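Local atomic coordinates of uncharacterized protein YhfS (Escherichia coli, PDB entry 4J8L), a protein that carries covalently bound pyridoxal phosphate and may have cysteine synthase activity, though its true function remains unknown. Residues A[19-24]-A[234-239]; A[58-61]-A[67-70]; A[61-66]-A[174-179]; A[69-72]-A[77-80]; A[204-207]-A[212-215]. One frame throughout, in Å; residues are numbered along the deposited sequence.

Contact 1. Residues A[19-24]-A[234-239]; sequences FALVDS and EVLRGL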
loop_
_atom_site.group_PDB
_atom_site.type_symbol
_atom_site.label_atom_id
_atom_site.label_comp_id
_atom_site.label_asym_id
_atom_site.label_seq_id
_atom_site.Cartn_x
_atom_site.Cartn_y
_atom_site.Cartn_z
ATOM N N PHE A 19 -8.822 10.736 -14.053
ATOM C CA PHE A 19 -9.483 11.976 -14.480
ATOM C C PHE A 19 -9.944 12.776 -13.266
ATOM O O PHE A 19 -9.849 14.005 -13.252
ATOM C CB PHE A 19 -10.676 11.694 -15.402
ATOM C CG PHE A 19 -10.321 10.945 -16.670
ATOM C CD1 PHE A 19 -9.037 11.004 -17.204
ATOM C CD2 PHE A 19 -11.285 10.185 -17.324
ATOM C CE1 PHE A 19 -8.732 10.319 -18.370
ATOM C CE2 PHE A 19 -10.982 9.491 -18.485
ATOM C CZ PHE A 19 -9.699 9.557 -19.002
ATOM N N ALA A 20 -10.452 12.076 -12.251
ATOM C CA ALA A 20 -10.982 12.757 -11.077
ATOM C C ALA A 20 -9.861 13.469 -10.324
ATOM O O ALA A 20 -10.059 14.572 -9.801
ATOM C CB ALA A 20 -11.734 11.779 -10.173
ATOM N N LEU A 21 -8.682 12.856 -10.294
ATOM C CA LEU A 21 -7.535 13.469 -9.640
ATOM C C LEU A 21 -7.085 14.701 -10.428
ATOM O O LEU A 21 -6.801 15.743 -9.844
ATOM C CB LEU A 21 -6.387 12.468 -9.465
ATOM C CG LEU A 21 -5.063 13.046 -8.939
ATOM C CD1 LEU A 21 -5.228 13.714 -7.573
ATOM C CD2 LEU A 21 -3.967 11.966 -8.885
ATOM N N VAL A 22 -7.036 14.585 -11.752
ATOM C CA VAL A 22 -6.650 15.733 -12.563
ATOM C C VAL A 22 -7.670 16.865 -12.427
ATOM O O VAL A 22 -7.297 18.041 -12.413
ATOM C CB VAL A 22 -6.411 15.346 -14.037
ATOM C CG1 VAL A 22 -6.056 16.579 -14.876
ATOM C CG2 VAL A 22 -5.275 14.338 -14.093
ATOM N N ASP A 23 -8.945 16.512 -12.291
ATOM C CA ASP A 23 -9.982 17.528 -12.112
ATOM C C ASP A 23 -9.735 18.318 -10.836
ATOM O O ASP A 23 -9.902 19.547 -10.801
ATOM C CB ASP A 23 -11.375 16.894 -12.064
ATOM C CG ASP A 23 -12.480 17.927 -12.106
ATOM O OD1 ASP A 23 -13.093 18.208 -11.047
ATOM O OD2 ASP A 23 -12.754 18.472 -13.203
ATOM N N SER A 24 -9.340 17.606 -9.784
ATOM C CA SER A 24 -9.013 18.262 -8.531
ATOM C C SER A 24 -7.795 19.174 -8.676
ATOM O O SER A 24 -7.766 20.266 -8.102
ATOM C CB SER A 24 -8.769 17.240 -7.425
ATOM O OG SER A 24 -8.583 17.917 -6.195
ATOM N N GLU A 234 5.829 16.119 -7.496
ATOM C CA GLU A 234 6.188 14.776 -7.949
ATOM C C GLU A 234 5.222 13.716 -7.415
ATOM O O GLU A 234 4.961 12.710 -8.085
ATOM C CB GLU A 234 7.628 14.417 -7.576
ATOM C CG GLU A 234 8.098 13.125 -8.239
ATOM C CD GLU A 234 9.536 12.776 -7.926
ATOM O OE1 GLU A 234 10.304 13.696 -7.563
ATOM O OE2 GLU A 234 9.888 11.578 -8.051
ATOM N N VAL A 235 4.691 13.945 -6.218
ATOM C CA VAL A 235 3.680 13.051 -5.670
ATOM C C VAL A 235 2.459 13.039 -6.596
ATOM O O VAL A 235 1.935 11.980 -6.929
ATOM C CB VAL A 235 3.231 13.491 -4.255
ATOM C CG1 VAL A 235 1.972 12.731 -3.830
ATOM C CG2 VAL A 235 4.359 13.258 -3.246
ATOM N N LEU A 236 1.989 14.218 -6.991
ATOM C CA LEU A 236 0.852 14.279 -7.907
ATOM C C LEU A 236 1.147 13.599 -9.235
ATOM O O LEU A 236 0.299 12.881 -9.766
ATOM C CB LEU A 236 0.442 15.725 -8.190
ATOM C CG LEU A 236 -0.242 16.503 -7.085
ATOM C CD1 LEU A 236 -0.661 17.852 -7.666
ATOM C CD2 LEU A 236 -1.437 15.725 -6.577
ATOM N N ARG A 237 2.333 13.851 -9.788
ATOM C CA ARG A 237 2.717 13.252 -11.066
ATOM C C ARG A 237 2.634 11.734 -10.986
ATOM O O ARG A 237 2.082 11.078 -11.876
ATOM C CB ARG A 237 4.130 13.678 -11.473
ATOM C CG ARG A 237 4.646 13.017 -12.753
ATOM C CD ARG A 237 6.044 13.523 -13.097
ATOM N NE ARG A 237 6.250 14.870 -12.572
ATOM C CZ ARG A 237 7.438 15.382 -12.270
ATOM N NH1 ARG A 237 8.538 14.663 -12.457
ATOM N NH2 ARG A 237 7.523 16.614 -11.782
ATOM N N GLY A 238 3.182 11.174 -9.916
ATOM C CA GLY A 238 3.190 9.728 -9.775
ATOM C C GLY A 238 1.782 9.188 -9.621
ATOM O O GLY A 238 1.406 8.188 -10.236
ATOM N N LEU A 239 0.992 9.877 -8.808
ATOM C CA LEU A 239 -0.364 9.454 -8.525
ATOM C C LEU A 239 -1.260 9.491 -9.756
ATOM O O LEU A 239 -2.147 8.658 -9.892
ATOM C CB LEU A 239 -0.943 10.338 -7.427
ATOM C CG LEU A 239 -1.903 9.753 -6.402
ATOM C CD1 LEU A 239 -1.383 8.473 -5.760
ATOM C CD2 LEU A 239 -2.099 10.807 -5.347
#
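Of residues 19-24 only Leu21 reaches residues 234-239, touching Leu239 and, more loosely, Leu236. Its CB already points at the other helix, and with CG anti to the backbone N (chi1 173°) the branch is sent out toward helix 229-261, the two backbones being closest at the CA atoms of Leu21 and Leu239, 8.3 Å apart. The two methyls then divide the work. CD2 settles against the root of Leu239, 3.7 Å from Leu239 CB and 3.8 Å from Leu239 C, the two side chains crossing at about a right angle. CD1 turns to the neighbouring turn of the helix, where it lies 4.4 Å from Leu236 CD2, a loose apolar contact. Further along, Asp23 forms a salt bridge with Arg27 one turn on in its own helix, and the Ser24 hydroxyl hydrogen-bonds to Asp61 OD1. The touching leucines are all buried, and what holds them is purely apolar packing. Leu21 and Val22 also touch Val240, the next residue of helix 229-261. Helix 50-62 lies against both partners: Leu21 rests on Val58 and Ala62, Leu236 on Val55 and Leu239 on Leu59, while Met176 of the loop after strand 167-170 also packs against Leu21.

Contact 2. Residues A[58-61]-A[67-70]; sequences VLAD and AAAL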
loop_
_atom_site.group_PDB
_atom_site.type_symbol
_atom_site.label_atom_id
_atom_site.label_comp_id
_atom_site.label_asym_id
_atom_site.label_seq_id
_atom_site.Cartn_x
_atom_site.Cartn_y
_atom_site.Cartn_z
ATOM N N VAL A 58 -5.437 18.974 -2.791
ATOM C CA VAL A 58 -5.837 18.120 -3.903
ATOM C C VAL A 58 -5.977 16.670 -3.445
ATOM O O VAL A 58 -6.950 15.991 -3.783
ATOM C CB VAL A 58 -4.822 18.191 -5.063
ATOM C CG1 VAL A 58 -5.110 17.113 -6.086
ATOM C CG2 VAL A 58 -4.876 19.560 -5.721
ATOM N N LEU A 59 -5.000 16.198 -2.681
ATOM C CA LEU A 59 -5.058 14.828 -2.167
ATOM C C LEU A 59 -6.316 14.614 -1.320
ATOM O O LEU A 59 -7.011 13.609 -1.473
ATOM C CB LEU A 59 -3.821 14.497 -1.335
ATOM C CG LEU A 59 -2.508 14.442 -2.105
ATOM C CD1 LEU A 59 -1.383 13.983 -1.189
ATOM C CD2 LEU A 59 -2.649 13.518 -3.284
ATOM N N ALA A 60 -6.615 15.558 -0.431
ATOM C CA ALA A 60 -7.798 15.427 0.416
ATOM C C ALA A 60 -9.055 15.344 -0.436
ATOM O O ALA A 60 -9.917 14.485 -0.227
ATOM C CB ALA A 60 -7.901 16.598 1.386
ATOM N N ASP A 61 -9.150 16.246 -1.407
ATOM C CA ASP A 61 -10.299 16.296 -2.285
ATOM C C ASP A 61 -10.440 14.991 -3.082
ATOM O O ASP A 61 -11.518 14.413 -3.148
ATOM C CB ASP A 61 -10.169 17.510 -3.212
ATOM C CG ASP A 61 -11.389 17.721 -4.074
ATOM O OD1 ASP A 61 -11.236 18.247 -5.197
ATOM O OD2 ASP A 61 -12.500 17.371 -3.625
ATOM N N ALA A 67 -8.986 16.644 4.848
ATOM C CA ALA A 67 -7.645 17.211 4.869
ATOM C C ALA A 67 -6.574 16.164 4.571
ATOM O O ALA A 67 -6.842 14.962 4.568
ATOM C CB ALA A 67 -7.378 17.861 6.217
ATOM N N ALA A 68 -5.358 16.634 4.311
ATOM C CA ALA A 68 -4.223 15.737 4.128
ATOM C C ALA A 68 -2.915 16.399 4.540
ATOM O O ALA A 68 -2.800 17.624 4.562
ATOM C CB ALA A 68 -4.139 15.259 2.676
ATOM N N ALA A 69 -1.929 15.579 4.883
ATOM C CA ALA A 69 -0.589 16.080 5.159
ATOM C C ALA A 69 0.434 15.154 4.540
ATOM O O ALA A 69 0.353 13.939 4.707
ATOM C CB ALA A 69 -0.348 16.189 6.664
ATOM N N LEU A 70 1.397 15.726 3.827
ATOM C CA LEU A 70 2.552 14.955 3.376
ATOM C C LEU A 70 3.595 14.990 4.491
ATOM O O LEU A 70 3.770 16.021 5.158
ATOM C CB LEU A 70 3.115 15.549 2.071
ATOM C CG LEU A 70 2.165 15.456 0.871
ATOM C CD1 LEU A 70 2.766 16.143 -0.372
ATOM C CD2 LEU A 70 1.854 14.002 0.570
#
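Leu59 and Ala60 on helix 50-62 pack against Ala68, Leu70 and the backbone of Ala67, so that the last turns of the helix lie on the edge strand 67-72 of the mixed seven-stranded sheet. Helix and strand follow one another in the chain, and this is an alpha-beta unit of the large domain of a fold type I, aminotransferase-like protein. Leu59 can be followed outward. Its CB points at the strand and sits 4.1 Å from Ala68 CB. Its CG lies anti to the carbonyl carbon (chi1 -67°), which carries the chain along the strand toward Leu70 and past Ala68. From this fork CD1 goes on to touch Leu70 CD2 at 3.7 Å, methyl against methyl, the two leucines crossing at about a right angle. The other methyl, CD2, turns to Leu239 CD2, so that Leu59 lies between the strand and helix 229-261. Leu70 starts out pointing neither at the helix nor away from it, and only its branched end brings it into the contact. Glu56, one turn earlier in helix 50-62, adds a polar link by accepting a hydrogen bond from Leu70 N. At the other end the small residues let the backbones come close, with the CA atoms of Ala60 and Ala67 only 4.8 Å apart. There Ala68 CB stands 4.0 Å from Ala60 N, and Ala60 CB presses on the strand's main chain, 3.5 Å from Ala67 C.

Contact 3. Residues A[61-66]-A[174-179]; sequences DAFHAQ and AVMKVA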
loop_
_atom_site.group_PDB
_atom_site.type_symbol
_atom_site.label_atom_id
_atom_site.label_comp_id
_atom_site.label_asym_id
_atom_site.label_seq_id
_atom_site.Cartn_x
_atom_site.Cartn_y
_atom_site.Cartn_z
ATOM N N ASP A 61 -9.150 16.246 -1.407
ATOM C CA ASP A 61 -10.299 16.296 -2.285
ATOM C C ASP A 61 -10.440 14.991 -3.082
ATOM O O ASP A 61 -11.518 14.413 -3.148
ATOM C CB ASP A 61 -10.169 17.510 -3.212
ATOM C CG ASP A 61 -11.389 17.721 -4.074
ATOM O OD1 ASP A 61 -11.236 18.247 -5.197
ATOM O OD2 ASP A 61 -12.500 17.371 -3.625
ATOM N N ALA A 62 -9.339 14.524 -3.665
ATOM C CA ALA A 62 -9.357 13.340 -4.525
ATOM C C ALA A 62 -9.744 12.079 -3.762
ATOM O O ALA A 62 -10.378 11.182 -4.316
ATOM C CB ALA A 62 -8.007 13.157 -5.197
ATOM N N PHE A 63 -9.375 12.023 -2.486
ATOM C CA PHE A 63 -9.717 10.866 -1.658
ATOM C C PHE A 63 -10.870 11.127 -0.689
ATOM O O PHE A 63 -11.001 10.450 0.329
ATOM C CB PHE A 63 -8.475 10.323 -0.935
ATOM C CG PHE A 63 -7.432 9.762 -1.870
ATOM C CD1 PHE A 63 -7.663 8.572 -2.545
ATOM C CD2 PHE A 63 -6.216 10.404 -2.054
ATOM C CE1 PHE A 63 -6.716 8.041 -3.402
ATOM C CE2 PHE A 63 -5.258 9.875 -2.907
ATOM C CZ PHE A 63 -5.512 8.692 -3.588
ATOM N N HIS A 64 -11.702 12.110 -1.026
ATOM C CA HIS A 64 -12.971 12.348 -0.338
ATOM C C HIS A 64 -12.789 12.528 1.161
ATOM O O HIS A 64 -13.546 11.986 1.970
ATOM C CB HIS A 64 -13.954 11.224 -0.666
ATOM C CG HIS A 64 -14.134 11.013 -2.136
ATOM N ND1 HIS A 64 -13.439 10.058 -2.845
ATOM C CD2 HIS A 64 -14.898 11.670 -3.043
ATOM C CE1 HIS A 64 -13.784 10.119 -4.119
ATOM N NE2 HIS A 64 -14.672 11.085 -4.263
ATOM N N ALA A 65 -11.773 13.304 1.513
ATOM C CA ALA A 65 -11.412 13.539 2.898
ATOM C C ALA A 65 -11.403 15.030 3.193
ATOM O O ALA A 65 -11.389 15.857 2.281
ATOM C CB ALA A 65 -10.043 12.932 3.197
ATOM N N GLN A 66 -11.423 15.366 4.475
ATOM C CA GLN A 66 -11.407 16.756 4.890
ATOM C C GLN A 66 -10.052 17.413 4.658
ATOM O O GLN A 66 -9.978 18.600 4.316
ATOM C CB GLN A 66 -11.764 16.843 6.360
ATOM C CG GLN A 66 -13.208 16.479 6.635
ATOM C CD GLN A 66 -13.572 16.602 8.092
ATOM O OE1 GLN A 66 -12.706 16.593 8.962
ATOM N NE2 GLN A 66 -14.865 16.735 8.370
ATOM N N ALA A 174 -2.449 -0.591 -1.905
ATOM C CA ALA A 174 -3.849 -0.606 -2.312
ATOM C C ALA A 174 -4.282 0.696 -2.991
ATOM O O ALA A 174 -5.262 0.716 -3.737
ATOM C CB ALA A 174 -4.756 -0.892 -1.103
ATOM N N VAL A 175 -3.573 1.788 -2.709
ATOM C CA VAL A 175 -3.998 3.104 -3.185
ATOM C C VAL A 175 -3.978 3.163 -4.704
ATOM O O VAL A 175 -3.010 2.715 -5.330
ATOM C CB VAL A 175 -3.119 4.223 -2.602
ATOM C CG1 VAL A 175 -3.557 5.593 -3.137
ATOM C CG2 VAL A 175 -3.197 4.208 -1.079
HETATM N N MSE A 176 -5.058 3.695 -5.285
HETATM C CA MSE A 176 -5.225 3.772 -6.741
HETATM C C MSE A 176 -5.362 2.418 -7.434
HETATM O O MSE A 176 -5.351 2.348 -8.668
HETATM C CB MSE A 176 -4.097 4.573 -7.411
HETATM C CG MSE A 176 -4.115 6.049 -7.105
HETATM SE SE MSE A 176 -5.880 6.835 -7.490
HETATM C CE MSE A 176 -5.317 8.658 -7.931
ATOM N N LYS A 177 -5.503 1.356 -6.651
ATOM C CA LYS A 177 -5.643 0.017 -7.210
ATOM C C LYS A 177 -6.999 -0.606 -6.871
ATOM O O LYS A 177 -7.388 -1.620 -7.461
ATOM C CB LYS A 177 -4.521 -0.880 -6.697
ATOM C CG LYS A 177 -3.143 -0.485 -7.196
ATOM C CD LYS A 177 -2.254 -1.717 -7.194
ATOM C CE LYS A 177 -1.055 -1.533 -6.319
ATOM N NZ LYS A 177 -0.428 -2.852 -6.029
ATOM N N VAL A 178 -7.694 -0.009 -5.905
ATOM C CA VAL A 178 -9.034 -0.437 -5.509
ATOM C C VAL A 178 -9.988 0.749 -5.488
ATOM O O VAL A 178 -9.566 1.909 -5.581
ATOM C CB VAL A 178 -9.048 -1.111 -4.115
ATOM C CG1 VAL A 178 -8.093 -2.308 -4.089
ATOM C CG2 VAL A 178 -8.678 -0.114 -3.024
ATOM N N ALA A 179 -11.278 0.465 -5.367
ATOM C CA ALA A 179 -12.283 1.526 -5.453
ATOM C C ALA A 179 -12.195 2.549 -4.315
ATOM O O ALA A 179 -12.334 3.757 -4.543
ATOM C CB ALA A 179 -13.681 0.929 -5.523
#
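Phe63 drives the far end of its ring into the loop 174-179, where Val175 and the selenomethionine Met176 receive it. The ring's CZ does most of the touching: it lies 3.7 Å from Val175 CG1, with CE1 of the same ring at 4.0 Å from that methyl. Phenylalanine and valine cross at about a right angle, and the methyl comes to the ring obliquely. The valine presents this branch because CG1 is anti to its backbone N (chi1 179°). Met176 approaches obliquely too. Its SE is 4.3 Å from Phe63 CZ and 5.4 Å from the ring centroid, on a line 66° off the ring normal, a Met-aromatic contact of slanted geometry. All three side chains are buried. The phenylalanine is placed by the way its helix stops: Phe63 is the first residue to leave helical angles, and His64, at positive phi, is the C-prime residue of a Schellman motif closed by His64 N to Asp61 O and Ala65 N to Ala60 O. The ring thus projects from the C-terminal end of helix 50-62. Around it, Phe63 also packs on Val207 of strand 203-208 and on Ile181, while Met176 reaches Lys17 of helix 11-28 and Ala242 and Pro243 of helix 229-261, placing the contact where the end of helix 50-62, the sheet and the two long helices converge.

Contact 4. Residues A[69-72]-A[77-80]; sequences ALVQ and GAIR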
loop_
_atom_site.group_PDB
_atom_site.type_symbol
_atom_site.label_atom_id
_atom_site.label_comp_id
_atom_site.label_asym_id
_atom_site.label_seq_id
_atom_site.Cartn_x
_atom_site.Cartn_y
_atom_site.Cartn_z
ATOM N N ALA A 69 -1.929 15.579 4.883
ATOM C CA ALA A 69 -0.589 16.080 5.159
ATOM C C ALA A 69 0.434 15.154 4.540
ATOM O O ALA A 69 0.353 13.939 4.707
ATOM C CB ALA A 69 -0.348 16.189 6.664
ATOM N N LEU A 70 1.397 15.726 3.827
ATOM C CA LEU A 70 2.552 14.955 3.376
ATOM C C LEU A 70 3.595 14.990 4.491
ATOM O O LEU A 70 3.770 16.021 5.158
ATOM C CB LEU A 70 3.115 15.549 2.071
ATOM C CG LEU A 70 2.165 15.456 0.871
ATOM C CD1 LEU A 70 2.766 16.143 -0.372
ATOM C CD2 LEU A 70 1.854 14.002 0.570
ATOM N N VAL A 71 4.255 13.856 4.729
ATOM C CA VAL A 71 5.218 13.741 5.820
ATOM C C VAL A 71 6.483 13.002 5.360
ATOM O O VAL A 71 6.469 12.256 4.371
ATOM C CB VAL A 71 4.637 12.971 7.031
ATOM C CG1 VAL A 71 3.377 13.665 7.576
ATOM C CG2 VAL A 71 4.329 11.531 6.639
ATOM N N GLN A 72 7.571 13.212 6.089
ATOM C CA GLN A 72 8.800 12.466 5.868
ATOM C C GLN A 72 8.648 11.031 6.367
ATOM O O GLN A 72 7.764 10.723 7.188
ATOM C CB GLN A 72 9.974 13.124 6.600
ATOM C CG GLN A 72 10.239 14.573 6.197
ATOM C CD GLN A 72 10.936 14.692 4.838
ATOM O OE1 GLN A 72 11.011 13.730 4.054
ATOM N NE2 GLN A 72 11.463 15.882 4.560
ATOM N N GLY A 77 6.568 6.621 8.150
ATOM C CA GLY A 77 6.382 7.953 8.717
ATOM C C GLY A 77 4.915 8.345 8.808
ATOM O O GLY A 77 4.483 8.986 9.783
ATOM N N ALA A 78 4.139 7.964 7.796
ATOM C CA ALA A 78 2.712 8.287 7.778
ATOM C C ALA A 78 1.968 7.556 8.900
ATOM O O ALA A 78 1.122 8.131 9.587
ATOM C CB ALA A 78 2.100 7.952 6.417
ATOM N N ILE A 79 2.290 6.283 9.083
ATOM C CA ILE A 79 1.673 5.500 10.145
ATOM C C ILE A 79 2.081 6.034 11.509
ATOM O O ILE A 79 1.246 6.132 12.407
ATOM C CB ILE A 79 1.997 4.011 10.000
ATOM C CG1 ILE A 79 1.204 3.453 8.812
ATOM C CG2 ILE A 79 1.666 3.239 11.289
ATOM C CD1 ILE A 79 1.712 2.108 8.282
ATOM N N ARG A 80 3.352 6.389 11.673
ATOM C CA ARG A 80 3.782 6.957 12.955
ATOM C C ARG A 80 3.030 8.250 13.270
ATOM O O ARG A 80 2.522 8.439 14.378
ATOM C CB ARG A 80 5.285 7.225 12.976
ATOM C CG ARG A 80 5.785 7.686 14.346
ATOM C CD ARG A 80 7.197 8.258 14.273
ATOM N NE ARG A 80 8.183 7.268 13.847
ATOM C CZ ARG A 80 8.777 7.270 12.653
ATOM N NH1 ARG A 80 8.485 8.213 11.755
ATOM N NH2 ARG A 80 9.669 6.329 12.358
#
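Val71, Gly77 and Gln72 carry most of this contact, in which the end of strand 67-72 turns straight into helix 74-86. Val71 contributes the most surface and its CB points at the helix. Its CG2 stands in the crowded position between backbone N and carbonyl carbon (CG1 has chi1 -59°), and this is the branch that does the touching. It lies against main chain more than side chain, 3.8 Å from Ala78 N and 3.9 Å from Gly77 C, and then 4.2 Å from Ala78 CB. Gly77 comes next. Having no side chain, it brings its CA to within 3.5 Å of Gln72 O, a CA-H...O contact that is nearly straight, with 164° at the hydrogen. This is the point where helix and strand are closest in backbone terms, the CA atoms of Gln72 and Gly77 being 5.9 Å apart. Gln72 takes part through its carbonyl. Its side chain leaves in the other direction, and its NE2 hydrogen-bonds to Gly224 O. Ala78 in turn touches Thr191 of strand 189-193, so the start of the helix lies across the sheet and not over the edge strand alone. Val71 is tied to that sheet by backbone hydrogen bonds with Gly204. A strand running through a short glycine-rich turn into a helix is characteristic of the large domain of fold type I pyridoxal phosphate enzymes, where the beginning of this helix commonly meets the cofactor's phosphate, and the arrangement here is consistent with that.

Contact 5. Residues A[204-207]-A[212-215]; sequences GAVV and VINR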
loop_
_atom_site.group_PDB
_atom_site.type_symbol
_atom_site.label_atom_id
_atom_site.label_comp_id
_atom_site.label_asym_id
_atom_site.label_seq_id
_atom_site.Cartn_x
_atom_site.Cartn_y
_atom_site.Cartn_z
ATOM N N GLY A 204 5.502 10.339 2.472
ATOM C CA GLY A 204 4.288 9.609 2.783
ATOM C C GLY A 204 3.117 10.562 2.885
ATOM O O GLY A 204 3.304 11.773 2.929
ATOM N N ALA A 205 1.905 10.016 2.909
ATOM C CA ALA A 205 0.704 10.840 3.006
ATOM C C ALA A 205 -0.205 10.346 4.114
ATOM O O ALA A 205 -0.397 9.145 4.268
ATOM C CB ALA A 205 -0.044 10.833 1.671
ATOM N N VAL A 206 -0.765 11.278 4.884
ATOM C CA VAL A 206 -1.860 10.953 5.793
ATOM C C VAL A 206 -3.066 11.722 5.276
ATOM O O VAL A 206 -2.978 12.920 5.045
ATOM C CB VAL A 206 -1.561 11.376 7.229
ATOM C CG1 VAL A 206 -2.686 10.930 8.161
ATOM C CG2 VAL A 206 -0.240 10.769 7.697
ATOM N N VAL A 207 -4.187 11.035 5.072
ATOM C CA VAL A 207 -5.346 11.665 4.443
ATOM C C VAL A 207 -6.587 11.330 5.265
ATOM O O VAL A 207 -6.855 10.163 5.531
ATOM C CB VAL A 207 -5.545 11.145 2.996
ATOM C CG1 VAL A 207 -6.707 11.877 2.319
ATOM C CG2 VAL A 207 -4.253 11.293 2.160
ATOM N N VAL A 212 -7.532 15.274 13.048
ATOM C CA VAL A 212 -6.323 14.452 13.068
ATOM C C VAL A 212 -5.170 15.091 12.284
ATOM O O VAL A 212 -4.048 15.192 12.784
ATOM C CB VAL A 212 -6.582 13.045 12.509
ATOM C CG1 VAL A 212 -5.292 12.225 12.543
ATOM C CG2 VAL A 212 -7.686 12.370 13.298
ATOM N N ILE A 213 -5.449 15.517 11.054
ATOM C CA ILE A 213 -4.432 16.141 10.215
ATOM C C ILE A 213 -3.855 17.395 10.876
ATOM O O ILE A 213 -2.645 17.625 10.824
ATOM C CB ILE A 213 -4.995 16.494 8.827
ATOM C CG1 ILE A 213 -5.483 15.225 8.121
ATOM C CG2 ILE A 213 -3.940 17.213 7.964
ATOM C CD1 ILE A 213 -4.418 14.147 7.985
ATOM N N ASN A 214 -4.718 18.196 11.502
ATOM C CA ASN A 214 -4.256 19.396 12.190
ATOM C C ASN A 214 -3.308 19.050 13.339
ATOM O O ASN A 214 -2.324 19.754 13.568
ATOM C CB ASN A 214 -5.429 20.233 12.716
ATOM C CG ASN A 214 -6.173 20.959 11.614
ATOM O OD1 ASN A 214 -5.635 21.197 10.534
ATOM N ND2 ASN A 214 -7.418 21.332 11.893
ATOM N N ARG A 215 -3.590 17.959 14.047
ATOM C CA ARG A 215 -2.697 17.539 15.123
ATOM C C ARG A 215 -1.342 17.123 14.566
ATOM O O ARG A 215 -0.302 17.363 15.181
ATOM C CB ARG A 215 -3.308 16.410 15.964
ATOM C CG ARG A 215 -4.457 16.882 16.851
ATOM C CD ARG A 215 -4.733 15.923 18.005
ATOM N NE ARG A 215 -5.305 14.660 17.555
ATOM C CZ ARG A 215 -6.606 14.461 17.357
ATOM N NH1 ARG A 215 -7.465 15.449 17.557
ATOM N NH2 ARG A 215 -7.046 13.279 16.951
#
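A strand-turn-helix unit brings Val206 of the antiparallel strand 203-208 against Ile213 of helix 210-219, the helix folding back beside the strand it has just left. Nearly everything passes through one methyl, Ile213 CD1. It sits 3.7 Å from Val206 CG1 and 4.1 Å from Val206 CB, and is also 3.5 Å from Val206 O, so that it covers both the base of the valine and its carbonyl. Beyond that it comes within 4.3 Å of Val207 N. Ile213 does not aim its CB at the strand: CG1 lies anti to the carbonyl carbon (chi1 -60°), and a second bend at chi2 -56° swings CD1 in. Val206 does aim its CB at the helix, with CG1 anti to the backbone N (chi1 -176°), and the two side chains slide past each other in opposite directions. The interaction is buried and apolar, and Ile213 extends it to Ala67 and Ala69 of the adjacent strand, one isoleucine thus spanning two strands. One turn of the helix is fixed elsewhere as well: Arg215 NH2 hydrogen-bonds to Ala85 O of helix 74-86. Strand 203-208, which helix 210-219 packs on, lies next to the edge and runs against both its neighbours; such a lone antiparallel strand in an otherwise parallel seven-stranded sheet is characteristic of the large domain of fold type I pyridoxal phosphate enzymes.

In the fold
Contacts 2, 4 and 5 share one corner of the seven-stranded sheet. Contacts 4 and 5 have centres 7 Å apart and contacts 2 and 5 have centres 8 Å apart, because strands 67-72 and 203-208 are neighbours: Ala69 N meets Val206 O at 2.9 Å. Helix 50-62 links this corner to contact 1, whose centre is 12 Å from that of contact 2. Contact 3 lies at the C-terminal end of the same helix, its centre 11 Å from that of contact 1, and Ala65 CB packing on Val207 CG1 at 3.6 Å joins it to contact 5. Leu197, next to the cofactor-bearing Lys196, packs on Leu239 of contact 1 and Val175 of contact 3.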